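Inactive Zymogen C11 Protease (Parabacteroides distasonis, PDB 6MZO) is probably a clostripain-like cysteine peptidase of family C11, captured here as an inactive zymogen whose proteolytic activity would require processing. Local coordinates at residues A[166-171]-A[350-355]. Numbering follows the deposited sequence.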
loop_
_atom_site.group_PDB
_atom_site.type_symbol
_atom_site.label_atom_id
_atom_site.label_comp_id
_atom_site.label_asym_id
_atom_site.label_seq_id
_atom_site.Cartn_x
_atom_site.Cartn_y
_atom_site.Cartn_z
ATOM N N SER A 166 -3.976 2.474 0.819
ATOM C CA SER A 166 -5.320 2.132 0.312
ATOM C C SER A 166 -6.118 3.395 0.161
ATOM O O SER A 166 -6.890 3.780 1.078
ATOM C CB SER A 166 -6.086 1.199 1.294
ATOM O OG SER A 166 -5.512 -0.104 1.209
ATOM N N CYS A 167 -5.977 4.045 -0.967
ATOM C CA CYS A 167 -6.787 5.191 -1.330
ATOM C C CYS A 167 -7.081 5.101 -2.794
ATOM O O CYS A 167 -6.414 4.365 -3.507
ATOM C CB CYS A 167 -6.082 6.495 -1.048
ATOM S SG CYS A 167 -4.494 6.644 -1.961
ATOM N N ALA A 168 -8.115 5.774 -3.218
ATOM C CA ALA A 168 -8.534 5.668 -4.594
ATOM C C ALA A 168 -7.414 6.032 -5.500
ATOM O O ALA A 168 -7.245 5.441 -6.590
ATOM C CB ALA A 168 -9.720 6.539 -4.875
ATOM N N GLU A 169 -6.685 7.083 -5.131
ATOM C CA GLU A 169 -5.680 7.590 -6.030
ATOM C C GLU A 169 -4.579 6.586 -6.339
ATOM O O GLU A 169 -4.111 6.503 -7.501
ATOM C CB GLU A 169 -5.027 8.839 -5.453
ATOM C CG GLU A 169 -5.981 10.060 -5.225
ATOM C CD GLU A 169 -6.699 10.018 -3.854
ATOM O OE1 GLU A 169 -6.717 8.983 -3.191
ATOM O OE2 GLU A 169 -7.251 11.076 -3.523
ATOM N N VAL A 170 -4.165 5.882 -5.304
ATOM C CA VAL A 170 -3.160 4.801 -5.479
ATOM C C VAL A 170 -3.744 3.599 -6.177
ATOM O O VAL A 170 -3.122 2.984 -7.112
ATOM C CB VAL A 170 -2.548 4.404 -4.075
ATOM C CG1 VAL A 170 -1.794 3.043 -4.149
ATOM C CG2 VAL A 170 -1.721 5.555 -3.530
ATOM N N ALA A 171 -4.918 3.141 -5.721
ATOM C CA ALA A 171 -5.477 1.956 -6.398
ATOM C C ALA A 171 -5.659 2.263 -7.915
ATOM O O ALA A 171 -5.443 1.369 -8.813
ATOM C CB ALA A 171 -6.813 1.578 -5.762
ATOM N N LEU A 350 -2.058 14.188 -10.346
ATOM C CA LEU A 350 -2.384 12.734 -10.240
ATOM C C LEU A 350 -3.362 12.246 -11.317
ATOM O O LEU A 350 -4.293 12.956 -11.701
ATOM C CB LEU A 350 -3.007 12.443 -8.878
ATOM C CG LEU A 350 -2.035 12.615 -7.723
ATOM C CD1 LEU A 350 -2.788 12.335 -6.459
ATOM C CD2 LEU A 350 -0.895 11.645 -7.880
ATOM N N GLU A 351 -3.174 11.012 -11.789
ATOM C CA GLU A 351 -4.059 10.465 -12.777
ATOM C C GLU A 351 -5.527 10.444 -12.337
ATOM O O GLU A 351 -6.427 10.731 -13.145
ATOM C CB GLU A 351 -3.615 9.026 -13.102
ATOM C CG GLU A 351 -4.284 8.430 -14.305
ATOM C CD GLU A 351 -3.758 7.017 -14.611
ATOM O OE1 GLU A 351 -2.880 6.534 -13.868
ATOM O OE2 GLU A 351 -4.166 6.425 -15.646
ATOM N N TRP A 352 -5.772 10.089 -11.078
ATOM C CA TRP A 352 -7.140 10.113 -10.550
ATOM C C TRP A 352 -7.782 11.509 -10.727
ATOM O O TRP A 352 -8.906 11.632 -11.193
ATOM C CB TRP A 352 -7.157 9.685 -9.070
ATOM C CG TRP A 352 -8.528 9.786 -8.434
ATOM C CD1 TRP A 352 -8.995 10.838 -7.715
ATOM C CD2 TRP A 352 -9.565 8.790 -8.461
ATOM N NE1 TRP A 352 -10.315 10.565 -7.279
ATOM C CE2 TRP A 352 -10.668 9.308 -7.717
ATOM C CE3 TRP A 352 -9.673 7.537 -9.055
ATOM C CZ2 TRP A 352 -11.874 8.605 -7.568
ATOM C CZ3 TRP A 352 -10.851 6.803 -8.875
ATOM C CH2 TRP A 352 -11.942 7.360 -8.163
ATOM N N TYR A 353 -7.102 12.565 -10.335
ATOM C CA TYR A 353 -7.648 13.895 -10.536
ATOM C C TYR A 353 -7.980 14.207 -12.001
ATOM O O TYR A 353 -9.045 14.743 -12.306
ATOM C CB TYR A 353 -6.673 14.940 -10.005
ATOM C CG TYR A 353 -7.188 16.348 -10.235
ATOM C CD1 TYR A 353 -8.129 16.907 -9.357
ATOM C CD2 TYR A 353 -6.808 17.068 -11.329
ATOM C CE1 TYR A 353 -8.628 18.184 -9.580
ATOM C CE2 TYR A 353 -7.313 18.376 -11.555
ATOM C CZ TYR A 353 -8.220 18.898 -10.666
ATOM O OH TYR A 353 -8.696 20.197 -10.924
ATOM N N LYS A 354 -7.038 13.932 -12.908
ATOM C CA LYS A 354 -7.249 14.205 -14.294
ATOM C C LYS A 354 -8.455 13.470 -14.868
ATOM O O LYS A 354 -9.249 14.053 -15.635
ATOM C CB LYS A 354 -5.981 13.844 -15.080
ATOM C CG LYS A 354 -4.768 14.667 -14.639
ATOM C CD LYS A 354 -3.509 14.206 -15.405
ATOM C CE LYS A 354 -2.227 14.880 -14.890
ATOM N NZ LYS A 354 -1.041 14.232 -15.589
ATOM N N ASP A 355 -8.618 12.215 -14.470
ATOM C CA ASP A 355 -9.677 11.390 -15.056
ATOM C C ASP A 355 -11.029 11.535 -14.357
ATOM O O ASP A 355 -12.080 11.290 -14.982
ATOM C CB ASP A 355 -9.275 9.925 -15.103
ATOM C CG ASP A 355 -8.097 9.686 -16.029
ATOM O OD1 ASP A 355 -7.744 10.617 -16.783
ATOM O OD2 ASP A 355 -7.543 8.593 -16.006
HETATM O O HOH W 1 -3.837 8.811 -9.353
#
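A168 and E169 pack against W352 in a buried helix-to-helix contact, in which the first turn of helix 168-173 meets the first turn of the C-terminal helix 351-357 of a clan CD, clostripain-type alpha/beta fold. Helix 168-173 follows strand 155-162 of the central mixed sheet and precedes its parallel neighbour 178-183, so the contact sets the last modelled helix against a crossover between core strands. The closest CA atoms, those of E169 and W352, lie 5.4 Å apart, and the backbones come close here, with E169 CA 4.0 Å from W352 CB. The evidence for a CH-pi contact is direct: A168 CB stands 3.9 Å from the centroid of the six-membered ring of W352, only 6° off the ring normal. With W352 CG anti to its own backbone N (chi1 176°), the indole reaches across to this methyl. E169 meets the same residue obliquely, its CG lying 4.0 Å from W352 CD1, and the carboxylate and ring planes are 55° apart. The bend at chi2 carries that carboxylate past the indole toward Y347 OH and Y334 N, which hydrogen-bond OE2. L350, at the N-cap position of its helix, adds CD1 at 4.1 Å from E169 CG. Outside the two segments, the rings of W352 and Y172 pack edge-to-face. Replacing W352 with an alanine would probably leave the A168 methyl without its aromatic partner and open a gap beside E169 CG. C167 starts its helix with a capping bond from V170 N to SG. The polar link between the helices is a water, which donates to E169 O at 3.0 Å and accepts from W352 N at 2.9 Å.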